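Local coordinates for ProQ/FinO domain-containing protein (Neisseria meningitidis, PDB 3MW6), which belongs to the FinO family of RNA chaperones and probably binds RNA, at residues A17-T20 / K24-T27; Y80-A85 / Q120-Q125; R90-L93 / F97-E100. All blocks are in the same frame, centred on the assembly; numbering follows the deposited sequence.

Contact 1. Residues A17-T20 / K24-T27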
loop_
_atom_site.group_PDB
_atom_site.type_symbol
_atom_site.label_atom_id
_atom_site.label_comp_id
_atom_site.label_asym_id
_atom_site.label_seq_id
_atom_site.Cartn_x
_atom_site.Cartn_y
_atom_site.Cartn_z
ATOM N N ALA A 17 32.989 2.522 -0.936
ATOM C CA ALA A 17 32.668 3.952 -0.960
ATOM C C ALA A 17 32.835 4.489 -2.362
ATOM O O ALA A 17 31.945 5.145 -2.883
ATOM C CB ALA A 17 33.552 4.737 0.009
ATOM N N VAL A 18 33.978 4.200 -2.977
ATOM C CA VAL A 18 34.237 4.633 -4.349
ATOM C C VAL A 18 33.125 4.171 -5.286
ATOM O O VAL A 18 32.642 4.936 -6.118
ATOM C CB VAL A 18 35.552 4.062 -4.887
ATOM C CG1 VAL A 18 35.592 4.182 -6.422
ATOM C CG2 VAL A 18 36.759 4.729 -4.220
ATOM N N GLN A 19 32.731 2.910 -5.165
ATOM C CA GLN A 19 31.671 2.361 -6.009
ATOM C C GLN A 19 30.334 3.082 -5.829
ATOM O O GLN A 19 29.566 3.200 -6.777
ATOM C CB GLN A 19 31.494 0.862 -5.747
ATOM C CG GLN A 19 32.426 -0.016 -6.546
ATOM C CD GLN A 19 32.385 -1.465 -6.086
ATOM O OE1 GLN A 19 31.990 -1.759 -4.954
ATOM N NE2 GLN A 19 32.789 -2.380 -6.965
ATOM N N THR A 20 30.053 3.564 -4.619
ATOM C CA THR A 20 28.754 4.187 -4.344
ATOM C C THR A 20 28.578 5.536 -5.042
ATOM O O THR A 20 27.485 6.090 -5.043
ATOM C CB THR A 20 28.503 4.392 -2.829
ATOM O OG1 THR A 20 29.351 5.435 -2.352
ATOM C CG2 THR A 20 28.787 3.118 -2.037
ATOM N N LYS A 24 23.656 4.297 -10.425
ATOM C CA LYS A 24 23.233 2.979 -10.878
ATOM C C LYS A 24 23.886 1.881 -10.030
ATOM O O LYS A 24 23.248 0.896 -9.655
ATOM C CB LYS A 24 23.590 2.780 -12.351
ATOM C CG LYS A 24 23.669 1.320 -12.753
ATOM C CD LYS A 24 23.881 1.152 -14.244
ATOM C CE LYS A 24 23.677 -0.300 -14.651
ATOM N NZ LYS A 24 23.510 -0.443 -16.125
ATOM N N LYS A 25 25.166 2.058 -9.724
ATOM C CA LYS A 25 25.884 1.066 -8.943
ATOM C C LYS A 25 25.443 1.093 -7.477
ATOM O O LYS A 25 25.221 0.036 -6.880
ATOM C CB LYS A 25 27.395 1.250 -9.088
ATOM C CG LYS A 25 28.230 0.239 -8.302
ATOM C CD LYS A 25 28.048 -1.192 -8.806
ATOM C CE LYS A 25 28.901 -2.162 -7.978
ATOM N NZ LYS A 25 28.964 -3.543 -8.549
ATOM N N GLN A 26 25.275 2.287 -6.902
ATOM C CA GLN A 26 24.751 2.371 -5.533
ATOM C C GLN A 26 23.366 1.712 -5.398
ATOM O O GLN A 26 23.062 1.083 -4.380
ATOM C CB GLN A 26 24.701 3.811 -5.006
ATOM C CG GLN A 26 24.293 3.832 -3.532
ATOM C CD GLN A 26 24.386 5.195 -2.867
ATOM O OE1 GLN A 26 23.816 5.398 -1.791
ATOM N NE2 GLN A 26 25.116 6.136 -3.490
ATOM N N THR A 27 22.538 1.854 -6.432
ATOM C CA THR A 27 21.189 1.268 -6.440
ATOM C C THR A 27 21.176 -0.269 -6.460
ATOM O O THR A 27 20.385 -0.897 -5.761
ATOM C CB THR A 27 20.353 1.804 -7.607
ATOM O OG1 THR A 27 20.289 3.233 -7.513
ATOM C CG2 THR A 27 18.944 1.233 -7.562
#
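Thr20 and Gln26 bring their CA atoms to 4.6 Å from each other where the chain turns from helix 9-19 into helix 23-37, the nearest CA pair across the two segments. The polar link between them is made by the Gln26 carboxamide. With CG anti to the backbone N (chi1 -174°) and the rest of the chain extended, the amide lies alongside Thr20, and Gln26 NE2 donates to Thr20 O at 2.8 Å. This bond is bent, with 134° at the hydrogen, and the donor sits slightly off the carbonyl plane. Thr20 is itself tied back to the preceding turn: its OG1 donates to Ala17 O at 2.7 Å, in the carbonyl plane and on a lone pair, while Thr20 N makes a weak bond to the same oxygen.

Lys25 bends at chi2 (65°) and brings its CG to 3.6 Å from Gln19 O. Farther out its CE lies 4.0 Å from Gln19 NE2, and the two chains cross obliquely in van der Waals contact.

Gln26 is buried against Leu66 of helix 64-76, and its OE1 accepts from Asp63 N. With one end of the amide giving a proton and the other receiving one, its flip state is defined, and a single side chain joins the corner between the first two helices to the start of helix 64-76.

Contact 2. Residues Y80-A85 / Q120-Q125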
loop_
_atom_site.group_PDB
_atom_site.type_symbol
_atom_site.label_atom_id
_atom_site.label_comp_id
_atom_site.label_asym_id
_atom_site.label_seq_id
_atom_site.Cartn_x
_atom_site.Cartn_y
_atom_site.Cartn_z
ATOM N N TYR A 80 4.808 -8.048 -4.624
ATOM C CA TYR A 80 4.416 -7.246 -3.467
ATOM C C TYR A 80 2.909 -6.952 -3.443
ATOM O O TYR A 80 2.230 -7.139 -2.422
ATOM C CB TYR A 80 5.211 -5.944 -3.409
ATOM C CG TYR A 80 4.991 -5.228 -2.103
ATOM C CD1 TYR A 80 5.491 -5.754 -0.924
ATOM C CD2 TYR A 80 4.260 -4.043 -2.041
ATOM C CE1 TYR A 80 5.287 -5.124 0.290
ATOM C CE2 TYR A 80 4.052 -3.400 -0.811
ATOM C CZ TYR A 80 4.571 -3.956 0.350
ATOM O OH TYR A 80 4.389 -3.346 1.575
ATOM N N LEU A 81 2.373 -6.504 -4.568
ATOM C CA LEU A 81 0.934 -6.270 -4.649
ATOM C C LEU A 81 0.164 -7.542 -4.301
ATOM O O LEU A 81 -0.872 -7.511 -3.631
ATOM C CB LEU A 81 0.552 -5.802 -6.057
ATOM C CG LEU A 81 1.203 -4.483 -6.459
ATOM C CD1 LEU A 81 0.856 -4.102 -7.896
ATOM C CD2 LEU A 81 0.743 -3.404 -5.501
ATOM N N LYS A 82 0.672 -8.667 -4.778
ATOM C CA LYS A 82 0.040 -9.955 -4.517
ATOM C C LYS A 82 0.067 -10.245 -3.001
ATOM O O LYS A 82 -0.874 -10.808 -2.455
ATOM C CB LYS A 82 0.761 -11.041 -5.317
ATOM C CG LYS A 82 0.038 -12.337 -5.440
ATOM C CD LYS A 82 0.500 -13.078 -6.694
ATOM C CE LYS A 82 2.011 -13.294 -6.718
ATOM N NZ LYS A 82 2.470 -14.326 -5.733
ATOM N N ALA A 83 1.122 -9.798 -2.331
ATOM C CA ALA A 83 1.246 -9.959 -0.881
ATOM C C ALA A 83 0.215 -9.075 -0.202
ATOM O O ALA A 83 -0.381 -9.457 0.796
ATOM C CB ALA A 83 2.667 -9.579 -0.400
ATOM N N LEU A 84 0.008 -7.881 -0.739
ATOM C CA LEU A 84 -0.985 -6.990 -0.155
ATOM C C LEU A 84 -2.377 -7.573 -0.365
ATOM O O LEU A 84 -3.253 -7.434 0.486
ATOM C CB LEU A 84 -0.909 -5.598 -0.782
ATOM C CG LEU A 84 0.309 -4.733 -0.514
ATOM C CD1 LEU A 84 0.034 -3.369 -1.124
ATOM C CD2 LEU A 84 0.575 -4.597 0.979
ATOM N N ALA A 85 -2.591 -8.226 -1.502
ATOM C CA ALA A 85 -3.879 -8.882 -1.757
ATOM C C ALA A 85 -4.104 -10.035 -0.790
ATOM O O ALA A 85 -5.250 -10.384 -0.456
ATOM C CB ALA A 85 -3.924 -9.411 -3.169
ATOM N N GLN A 120 -3.362 -15.717 -11.410
ATOM C CA GLN A 120 -3.638 -16.697 -12.459
ATOM C C GLN A 120 -2.403 -17.536 -12.816
ATOM O O GLN A 120 -2.505 -18.740 -13.090
ATOM C CB GLN A 120 -4.163 -16.008 -13.714
ATOM C CG GLN A 120 -5.609 -15.592 -13.641
ATOM C CD GLN A 120 -6.180 -15.337 -15.021
ATOM O OE1 GLN A 120 -7.394 -15.226 -15.194
ATOM N NE2 GLN A 120 -5.303 -15.260 -16.017
ATOM N N GLN A 121 -1.242 -16.885 -12.829
ATOM C CA GLN A 121 0.018 -17.570 -13.086
ATOM C C GLN A 121 0.339 -18.534 -11.947
ATOM O O GLN A 121 0.601 -19.709 -12.179
ATOM C CB GLN A 121 1.153 -16.557 -13.270
ATOM C CG GLN A 121 1.017 -15.697 -14.525
ATOM C CD GLN A 121 2.014 -14.550 -14.568
ATOM O OE1 GLN A 121 2.475 -14.071 -13.533
ATOM N NE2 GLN A 121 2.340 -14.096 -15.771
ATOM N N GLN A 122 0.296 -18.020 -10.720
ATOM C CA GLN A 122 0.578 -18.797 -9.511
ATOM C C GLN A 122 -0.200 -20.120 -9.412
ATOM O O GLN A 122 0.341 -21.135 -8.969
ATOM C CB GLN A 122 0.313 -17.928 -8.276
ATOM C CG GLN A 122 0.533 -18.616 -6.945
ATOM C CD GLN A 122 0.482 -17.641 -5.785
ATOM O OE1 GLN A 122 1.414 -16.864 -5.576
ATOM N NE2 GLN A 122 -0.612 -17.672 -5.026
ATOM N N SER A 123 -1.464 -20.101 -9.827
ATOM C CA SER A 123 -2.311 -21.290 -9.775
ATOM C C SER A 123 -2.096 -22.228 -10.968
ATOM O O SER A 123 -2.404 -23.422 -10.893
ATOM C CB SER A 123 -3.782 -20.886 -9.684
ATOM O OG SER A 123 -4.116 -19.961 -10.704
ATOM N N ALA A 124 -1.574 -21.681 -12.065
ATOM C CA ALA A 124 -1.271 -22.473 -13.256
ATOM C C ALA A 124 0.081 -23.180 -13.130
ATOM O O ALA A 124 0.372 -24.117 -13.877
ATOM C CB ALA A 124 -1.303 -21.595 -14.505
ATOM N N GLN A 125 0.898 -22.724 -12.181
ATOM C CA GLN A 125 2.169 -23.371 -11.868
ATOM C C GLN A 125 1.941 -24.495 -10.857
ATOM O O GLN A 125 2.767 -25.401 -10.717
ATOM C CB GLN A 125 3.173 -22.354 -11.321
ATOM C CG GLN A 125 2.886 -20.934 -11.768
ATOM C CD GLN A 125 4.134 -20.126 -12.057
ATOM O OE1 GLN A 125 4.773 -19.601 -11.145
ATOM N NE2 GLN A 125 4.478 -20.004 -13.337
#
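The carboxamide of Gln122 is the one flat group in this contact, and Lys82 meets it at the oxygen, with neither face of the amide packed against the lysine. Lys82 NZ donates to Gln122 OE1 at 2.8 Å, approaching at a C=O...N angle of 150° but tilted 30° out of the carbonyl plane, so the ammonium group is displaced from the plane of the amide. CE of Lys82 is next nearest to Gln122 OE1, at 3.8 Å, which confirms that the contact is made by the side-chain ends. The backbones stay well apart: the CA atoms of Lys82 and Gln122 are separated by 10.2 Å. Two bends, at chi3 and chi4 (56° for the first), curl the lysine end round to reach the glutamine, whose own chain runs extended beyond CG.

A single bond and 78 Å² of buried surface mark this as a light surface bridge. It joins helix 78-86 to the last part of helix 113-124. Lys82 also touches Ala118 and Leu119 of helix 113-124, and Leu81 packs on Val115. Tyr80 and Leu84 touch Arg90 of strand 89-91, and Leu81 and Leu84 pack on Ile108 of the second subunit.

Contact 3. Residues R90-L93 / F97-E100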
loop_
_atom_site.group_PDB
_atom_site.type_symbol
_atom_site.label_atom_id
_atom_site.label_comp_id
_atom_site.label_asym_id
_atom_site.label_seq_id
_atom_site.Cartn_x
_atom_site.Cartn_y
_atom_site.Cartn_z
ATOM N N ARG A 90 1.316 -6.549 8.840
ATOM C CA ARG A 90 2.532 -5.976 8.297
ATOM C C ARG A 90 3.714 -6.243 9.227
ATOM O O ARG A 90 3.537 -6.476 10.425
ATOM C CB ARG A 90 2.358 -4.479 8.073
ATOM C CG ARG A 90 1.314 -4.135 7.038
ATOM C CD ARG A 90 1.168 -2.607 6.859
ATOM N NE ARG A 90 0.229 -2.348 5.781
ATOM C CZ ARG A 90 0.593 -2.167 4.519
ATOM N NH1 ARG A 90 1.874 -2.197 4.182
ATOM N NH2 ARG A 90 -0.321 -1.965 3.594
ATOM N N PHE A 91 4.920 -6.200 8.671
ATOM C CA PHE A 91 6.120 -6.616 9.387
ATOM C C PHE A 91 7.185 -5.521 9.373
ATOM O O PHE A 91 7.370 -4.857 8.353
ATOM C CB PHE A 91 6.687 -7.887 8.742
ATOM C CG PHE A 91 5.815 -9.094 8.912
ATOM C CD1 PHE A 91 6.168 -10.102 9.794
ATOM C CD2 PHE A 91 4.630 -9.218 8.192
ATOM C CE1 PHE A 91 5.360 -11.218 9.968
ATOM C CE2 PHE A 91 3.815 -10.320 8.355
ATOM C CZ PHE A 91 4.186 -11.338 9.245
ATOM N N ASP A 92 7.889 -5.330 10.493
ATOM C CA ASP A 92 8.974 -4.337 10.547
ATOM C C ASP A 92 10.297 -4.967 10.117
ATOM O O ASP A 92 10.313 -6.136 9.713
ATOM C CB ASP A 92 9.076 -3.660 11.922
ATOM C CG ASP A 92 9.434 -4.628 13.041
ATOM O OD1 ASP A 92 9.148 -4.292 14.214
ATOM O OD2 ASP A 92 9.979 -5.723 12.759
ATOM N N LEU A 93 11.386 -4.201 10.165
ATOM C CA LEU A 93 12.698 -4.713 9.740
ATOM C C LEU A 93 13.133 -5.957 10.494
ATOM O O LEU A 93 13.957 -6.723 9.997
ATOM C CB LEU A 93 13.793 -3.650 9.875
ATOM C CG LEU A 93 13.773 -2.596 8.780
ATOM C CD1 LEU A 93 15.016 -1.693 8.848
ATOM C CD2 LEU A 93 13.667 -3.276 7.420
ATOM N N PHE A 97 5.462 -8.447 13.875
ATOM C CA PHE A 97 4.197 -7.794 13.599
ATOM C C PHE A 97 4.286 -6.302 13.883
ATOM O O PHE A 97 4.796 -5.890 14.909
ATOM C CB PHE A 97 3.079 -8.418 14.436
ATOM C CG PHE A 97 2.731 -9.834 14.039
ATOM C CD1 PHE A 97 3.088 -10.330 12.793
ATOM C CD2 PHE A 97 2.048 -10.666 14.914
ATOM C CE1 PHE A 97 2.776 -11.632 12.436
ATOM C CE2 PHE A 97 1.728 -11.976 14.556
ATOM C CZ PHE A 97 2.089 -12.454 13.315
ATOM N N LYS A 98 3.798 -5.492 12.955
ATOM C CA LYS A 98 3.622 -4.064 13.208
ATOM C C LYS A 98 2.570 -3.484 12.260
ATOM O O LYS A 98 2.868 -3.118 11.120
ATOM C CB LYS A 98 4.955 -3.317 13.105
ATOM C CG LYS A 98 4.866 -1.846 13.457
ATOM C CD LYS A 98 6.256 -1.237 13.517
ATOM C CE LYS A 98 6.205 0.271 13.693
ATOM N NZ LYS A 98 7.583 0.855 13.678
ATOM N N GLY A 99 1.331 -3.421 12.739
ATOM C CA GLY A 99 0.216 -2.945 11.944
ATOM C C GLY A 99 -0.357 -4.054 11.076
ATOM O O GLY A 99 -0.032 -5.230 11.265
ATOM N N GLU A 100 -1.200 -3.684 10.116
ATOM C CA GLU A 100 -1.796 -4.659 9.204
ATOM C C GLU A 100 -2.155 -4.066 7.834
ATOM O O GLU A 100 -2.032 -2.856 7.609
ATOM C CB GLU A 100 -3.031 -5.309 9.830
ATOM C CG GLU A 100 -3.993 -4.328 10.499
ATOM C CD GLU A 100 -3.642 -4.066 11.969
ATOM O OE1 GLU A 100 -3.260 -5.025 12.683
ATOM O OE2 GLU A 100 -3.759 -2.900 12.413
HETATM O O HOH W 1 7.080 -4.409 16.025
#
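Phe91 and Phe97 both hold CG anti to the carbonyl carbon (chi1 -68° and -69°), and these matching torsions send their rings the same way, side by side, from neighbouring strands. The rings form an offset edge-to-face pair with centroids 5.4 Å apart and planes at 72°, the edge of Phe97 turned toward the face of Phe91; Phe97 CE1 comes to 3.5 Å from Phe91 CZ. Lys45 adds a cation-pi contact to Phe91.

The rings stand on the antiparallel hairpin of strands 89-91 and 97-100. Phe91 and Phe97 are a non-hydrogen-bonded pair. Next to them Arg90 faces two residues: its O accepts from Lys98 N at 2.7 Å, while its N donates to Gly99 O at 3.1 Å. That pattern is a beta bulge, with Gly99 at positive phi.

The extended Arg90 side chain carries NE to Glu100 O at 3.0 Å; the oxygen lies in the guanidinium plane, although the donor stands above the carbonyl plane. Toward the turn, a water donates to both Asp92 OD1 (2.8 Å) and Phe97 O (2.9 Å), while Asp92 OD2 accepts from Asn94 N and Arg96 N.

All three guanidinium nitrogens of the buried Arg90 are engaged: NH1 with Leu47 O and Glu104 of the second subunit, NH2 with Glu105. Such pairing should stabilise its positive charge and through Arg90 ties the hairpin to the second subunit.

Contact 1 is partly buried and contacts 2 and 3 lie at the surface, although contact 3 includes the buried Arg90. Contact 1 stands apart, about 15 Å from contact 3 and 16 Å from contact 2 between nearest atoms, on the opposite side of the chain's centre. Contacts 2 and 3 meet directly: Tyr80 and Leu84 of helix 78-86 pack on the Arg90 guanidinium, and residues 90-100 lie within the loop that contact 2 closes. The chemistry follows place: neutral amide bonding at a helix corner, one ammonium-amide bridge between helices, and backbone pairing and an aromatic pair in the hairpin, with the salt bridges of Arg90 reaching beyond it. Contacts 2 and 3 also reach the second subunit.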